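Local coordinates for protein beta-glucosidase (Saccharopolyspora erythraea D, PDB 5M6G) that probably hydrolyses terminal, non-reducing beta-D-glucosyl residues and releases beta-D-glucose, as a member of glycosyl hydrolase family 3, at residues V128-G133 with D175-P180; G213-A218 with V226-K231. All blocks are in the same frame, centred on the assembly; numbering follows the deposited sequence.

Contact 1: residues V128-G133 with D175-P180; sequences VDAVHG and DWSFAP. With MG (magnesium ion), chain F; SOR (sorbitol), chain L.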
# COMPACT_ATOMS: atom_id res chain seq x y z
N VAL A 128 -5.72 2.62 -9.16
CA VAL A 128 -4.27 2.72 -9.12
C VAL A 128 -3.83 2.29 -7.72
O VAL A 128 -4.60 2.39 -6.76
CB VAL A 128 -3.80 4.16 -9.44
CG1 VAL A 128 -4.12 5.11 -8.29
CG2 VAL A 128 -2.32 4.19 -9.75
N ASP A 129 -2.58 1.85 -7.60
CA ASP A 129 -1.98 1.65 -6.28
C ASP A 129 -1.44 2.99 -5.79
O ASP A 129 -0.35 3.41 -6.17
CB ASP A 129 -0.86 0.61 -6.31
CG ASP A 129 -1.37 -0.77 -6.68
OD1 ASP A 129 -1.94 -1.45 -5.79
OD2 ASP A 129 -1.18 -1.17 -7.84
N ALA A 130 -2.22 3.69 -4.98
CA ALA A 130 -1.74 4.85 -4.24
C ALA A 130 -1.66 4.40 -2.78
O ALA A 130 -2.55 4.67 -1.98
CB ALA A 130 -2.64 6.08 -4.42
N VAL A 131 -0.57 3.68 -2.45
CA VAL A 131 -0.46 2.97 -1.17
C VAL A 131 0.44 3.67 -0.15
O VAL A 131 0.47 3.25 1.02
CB VAL A 131 0.01 1.52 -1.39
CG1 VAL A 131 -1.00 0.76 -2.22
CG2 VAL A 131 1.38 1.50 -2.07
N HIS A 132 1.22 4.68 -0.55
CA HIS A 132 1.88 5.54 0.43
C HIS A 132 2.08 6.90 -0.26
O HIS A 132 3.18 7.37 -0.53
CB HIS A 132 3.19 4.96 0.99
CG HIS A 132 4.26 4.67 -0.03
ND1 HIS A 132 5.60 4.83 0.26
CD2 HIS A 132 4.20 4.19 -1.29
CE1 HIS A 132 6.32 4.45 -0.79
NE2 HIS A 132 5.49 4.07 -1.74
N GLY A 133 0.94 7.54 -0.52
CA GLY A 133 0.88 8.64 -1.47
C GLY A 133 0.51 8.12 -2.84
O GLY A 133 0.29 6.93 -3.06
N ASP A 175 -9.95 7.67 -9.57
CA ASP A 175 -11.10 7.67 -8.68
C ASP A 175 -10.95 6.73 -7.50
O ASP A 175 -11.80 6.75 -6.62
CB ASP A 175 -12.35 7.26 -9.46
CG ASP A 175 -12.49 8.03 -10.73
OD1 ASP A 175 -12.73 9.25 -10.62
OD2 ASP A 175 -12.30 7.44 -11.81
N TRP A 176 -9.90 5.92 -7.48
CA TRP A 176 -9.94 4.67 -6.74
C TRP A 176 -8.51 4.23 -6.48
O TRP A 176 -7.75 4.03 -7.43
CB TRP A 176 -10.72 3.63 -7.57
CG TRP A 176 -10.87 2.24 -7.02
CD1 TRP A 176 -10.54 1.78 -5.76
CD2 TRP A 176 -11.38 1.11 -7.74
NE1 TRP A 176 -10.85 0.43 -5.67
CE2 TRP A 176 -11.35 -0.00 -6.87
CE3 TRP A 176 -11.87 0.94 -9.05
CZ2 TRP A 176 -11.80 -1.27 -7.27
CZ3 TRP A 176 -12.32 -0.31 -9.44
CH2 TRP A 176 -12.28 -1.40 -8.55
N SER A 177 -8.13 4.11 -5.21
CA SER A 177 -6.83 3.59 -4.83
C SER A 177 -6.97 2.20 -4.24
O SER A 177 -7.92 1.94 -3.49
CB SER A 177 -6.12 4.49 -3.82
OG SER A 177 -4.87 3.92 -3.45
N PHE A 178 -6.03 1.32 -4.58
CA PHE A 178 -5.98 -0.02 -4.01
C PHE A 178 -5.24 0.06 -2.67
O PHE A 178 -4.12 -0.41 -2.50
CB PHE A 178 -5.32 -0.99 -4.98
CG PHE A 178 -5.94 -0.98 -6.37
CD1 PHE A 178 -7.32 -1.03 -6.53
CD2 PHE A 178 -5.15 -0.91 -7.51
CE1 PHE A 178 -7.90 -1.02 -7.81
CE2 PHE A 178 -5.71 -0.91 -8.78
CZ PHE A 178 -7.09 -0.96 -8.94
N ALA A 179 -5.91 0.70 -1.71
CA ALA A 179 -5.35 1.00 -0.40
C ALA A 179 -6.50 1.28 0.56
O ALA A 179 -7.52 1.84 0.15
CB ALA A 179 -4.40 2.22 -0.47
N PRO A 180 -6.34 0.93 1.85
CA PRO A 180 -5.13 0.37 2.49
C PRO A 180 -5.03 -1.16 2.52
O PRO A 180 -6.06 -1.85 2.56
CB PRO A 180 -5.25 0.89 3.92
CG PRO A 180 -6.74 0.86 4.18
CD PRO A 180 -7.33 1.37 2.85
MG MG F . -11.87 11.22 -10.46
C1 SOR L . -2.16 -5.59 -4.83
C2 SOR L . -2.03 -4.55 -5.92
C3 SOR L . -1.72 -5.25 -7.24
C4 SOR L . -1.23 -4.25 -8.29
C5 SOR L . -0.40 -4.91 -9.39
C6 SOR L . 0.33 -3.81 -10.16
O1 SOR L . -1.91 -5.03 -3.56
O2 SOR L . -3.24 -3.81 -6.02
O3 SOR L . -2.90 -5.87 -7.69
O4 SOR L . -2.33 -3.58 -8.86
O5 SOR L . 0.53 -5.85 -8.87
O6 SOR L . 1.39 -4.35 -10.91
O HOH W 1 -13.15 11.46 -12.22
O HOH W 2 -13.62 11.83 -9.66
O HOH W 3 -11.51 13.21 -10.60
O HOH W 4 -11.05 11.24 -8.49

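Contact 2: residues G213-A218 with V226-K231; sequences GLQGEA and VMATAK. With SOR (sorbitol), chain L.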
# COMPACT_ATOMS: atom_id res chain seq x y z
N GLY A 213 -9.97 8.87 5.64
CA GLY A 213 -9.23 9.96 5.02
C GLY A 213 -9.36 9.96 3.51
O GLY A 213 -9.64 11.00 2.90
N LEU A 214 -9.18 8.80 2.89
CA LEU A 214 -9.26 8.69 1.44
C LEU A 214 -10.65 9.06 0.94
O LEU A 214 -10.80 9.83 -0.02
CB LEU A 214 -8.89 7.27 1.01
CG LEU A 214 -7.41 6.88 1.01
CD1 LEU A 214 -7.26 5.36 1.00
CD2 LEU A 214 -6.73 7.48 -0.22
N GLN A 215 -11.69 8.51 1.58
CA GLN A 215 -13.05 8.62 1.06
C GLN A 215 -13.79 9.83 1.58
O GLN A 215 -14.72 10.31 0.91
CB GLN A 215 -13.86 7.36 1.41
CG GLN A 215 -13.26 6.10 0.88
CD GLN A 215 -14.22 4.92 0.89
OE1 GLN A 215 -14.04 3.96 0.14
NE2 GLN A 215 -15.24 4.99 1.74
N GLY A 216 -13.42 10.34 2.74
CA GLY A 216 -14.31 11.18 3.51
C GLY A 216 -15.35 10.33 4.20
O GLY A 216 -15.43 9.11 4.02
N GLU A 217 -16.17 10.98 5.03
CA GLU A 217 -17.23 10.25 5.73
C GLU A 217 -18.18 9.58 4.75
O GLU A 217 -18.62 8.44 4.97
CB GLU A 217 -18.00 11.20 6.64
CG GLU A 217 -19.06 10.53 7.47
CD GLU A 217 -19.98 11.53 8.13
OE1 GLU A 217 -20.80 11.11 8.97
OE2 GLU A 217 -19.88 12.73 7.79
N ALA A 218 -18.52 10.27 3.67
CA ALA A 218 -19.40 9.73 2.65
C ALA A 218 -18.64 9.75 1.33
O ALA A 218 -18.17 10.81 0.90
CB ALA A 218 -20.69 10.53 2.56
N VAL A 226 -11.89 9.82 -2.83
CA VAL A 226 -11.31 8.76 -3.64
C VAL A 226 -11.70 7.44 -3.00
O VAL A 226 -11.60 7.29 -1.77
CB VAL A 226 -9.77 8.91 -3.72
CG1 VAL A 226 -9.12 7.60 -4.15
CG2 VAL A 226 -9.39 10.06 -4.66
N MET A 227 -12.17 6.50 -3.81
CA MET A 227 -12.61 5.23 -3.24
C MET A 227 -11.42 4.46 -2.70
O MET A 227 -10.36 4.38 -3.34
CB MET A 227 -13.37 4.39 -4.27
CG MET A 227 -13.91 3.09 -3.68
SD MET A 227 -15.19 2.32 -4.70
CE MET A 227 -14.23 1.78 -6.11
N ALA A 228 -11.58 3.90 -1.51
CA ALA A 228 -10.55 3.10 -0.87
C ALA A 228 -10.85 1.62 -1.06
O ALA A 228 -11.98 1.22 -1.39
CB ALA A 228 -10.44 3.43 0.62
N THR A 229 -9.82 0.79 -0.85
CA THR A 229 -9.90 -0.65 -1.06
C THR A 229 -9.29 -1.36 0.14
O THR A 229 -8.08 -1.28 0.36
CB THR A 229 -9.15 -1.07 -2.33
OG1 THR A 229 -9.52 -0.21 -3.43
CG2 THR A 229 -9.49 -2.51 -2.68
N ALA A 230 -10.10 -2.07 0.92
CA ALA A 230 -9.55 -2.94 1.94
C ALA A 230 -8.98 -4.19 1.26
O ALA A 230 -9.71 -4.89 0.55
CB ALA A 230 -10.60 -3.31 2.99
N LYS A 231 -7.69 -4.45 1.46
CA LYS A 231 -7.03 -5.60 0.83
C LYS A 231 -6.02 -6.25 1.79
O LYS A 231 -5.58 -5.61 2.74
CB LYS A 231 -6.33 -5.17 -0.47
CG LYS A 231 -5.07 -4.32 -0.27
CD LYS A 231 -4.56 -3.76 -1.61
CE LYS A 231 -3.14 -3.16 -1.45
NZ LYS A 231 -2.60 -2.67 -2.76
C1 SOR L . -2.16 -5.59 -4.83
C2 SOR L . -2.03 -4.55 -5.92
C3 SOR L . -1.72 -5.25 -7.24
C4 SOR L . -1.23 -4.25 -8.29
C5 SOR L . -0.40 -4.91 -9.39
C6 SOR L . 0.33 -3.81 -10.16
O1 SOR L . -1.91 -5.03 -3.56
O2 SOR L . -3.24 -3.81 -6.02
O3 SOR L . -2.90 -5.87 -7.69
O4 SOR L . -2.33 -3.58 -8.86
O5 SOR L . 0.53 -5.85 -8.87
O6 SOR L . 1.39 -4.35 -10.91

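Contact 1: residues V128-G133 with D175-P180
Val128 and Ser177 pair as a parallel beta bridge where strand 125-128 meets strand 176-177. These are neighbouring strands of the barrel-like N-terminal domain. The tight part lies around Val128 O, to which Phe178 N donates at 2.8 Å and Ser177 CA makes a CA-H...O contact at 3.2 Å. The bond from Val128 N to Trp176 O is weak (134°). Ser177 holds OG anti to its backbone N (chi1 178°). This brings Ser177 OG within 2.8 Å of Ala130 O, to which it donates from above the carbonyl plane. The Phe178 ring lies with one face against the Val128 backbone, its CE2 3.6 Å from Val128 N. Asp129 OD1 and Trp176 CZ2 sit at the ring edge. With an alanine in place of Phe178 the ring is gone, which would probably open a gap over the Val128 backbone and take packing from the Trp176 indole face. Val131, partly exposed, makes a loose apolar touch, CG1 to Ala179 CB at 4.1 Å, although CG1 comes within 3.3 Å of Phe178 O. Asp175 takes no part in the pairing; its OD1 binds a magnesium ion that also holds four waters and Gly173 O. In the pocket, sorbitol O2 donates to Asp129 OD1 at 2.7 Å and O4 to OD2 at 2.9 Å. Both carboxylate oxygens thus accept sugar-alcohol hydroxyls, consistent with a pocket built for a polyhydroxylated substrate.

Contact 2: residues G213-A218 with V226-K231
Gln215 holds CG anti to its carbonyl carbon (chi1 -59°) and runs extended beyond it, which carries OE1 from the end of helix 209-215 to the backbone N of Ala228. The two segments form a helix-loop-strand unit of the TIM-barrel-type N-terminal domain, joining helix 209-215 to strand 229-233. Ala228 N donates to Gln215 OE1 at 3.0 Å. The bond is nearly straight, 167° at the hydrogen, and lies in the amide plane on a lone pair. The same oxygen also accepts from Gly272 N, while NE2 donates to Gly270 O. Three bonds therefore fix the rotation of this buried amide, and they tie the helix end to the chain leading into strand 273-276 as well. Backbone atoms make a second link. Val226 N donates to Leu214 O at 3.0 Å, from above the carbonyl plane. Val226 O lies alongside the glutamine stem, 3.3 Å from Gln215 CG. Gly216, the first residue past the helix, has positive phi, and a side chain there would press on the carbonyl O of Gln215. The apolar part is small: one Leu214 branch touches the methyl group of Ala228, CD1 to CB 3.7 Å. Leu214 and Val226 both also pack on helix 155-170. Farther along the strand, Lys231 makes no contact with Gly213-Ala218 and extends into the sorbitol pocket. Its NZ donates to Phe178 O and to sorbitol O1, the latter at 2.6 Å.

Overall arrangement
Both contacts are buried and belong to the N-terminal domain. The centre of contact 1 is about 7 Å from the centre of the chain, that of contact 2 about 13 Å. Contact 1 joins two strands at the ligand pocket. Contact 2 ties a helix end to the lead-in of the next strand. They meet where 175-180 runs beside 226-231: Thr229 OG1 is probably hydrogen-bonded to Ser177 O and Trp176 NE1, and Met227 CE packs on the Trp176 indole. Their chemistry differs accordingly. Strand pairing, a ring and a carboxylate dominate contact 1, an amide anchor contact 2. Both end at the same sorbitol with different chemistry, a carboxylate in one and an amino group in the other.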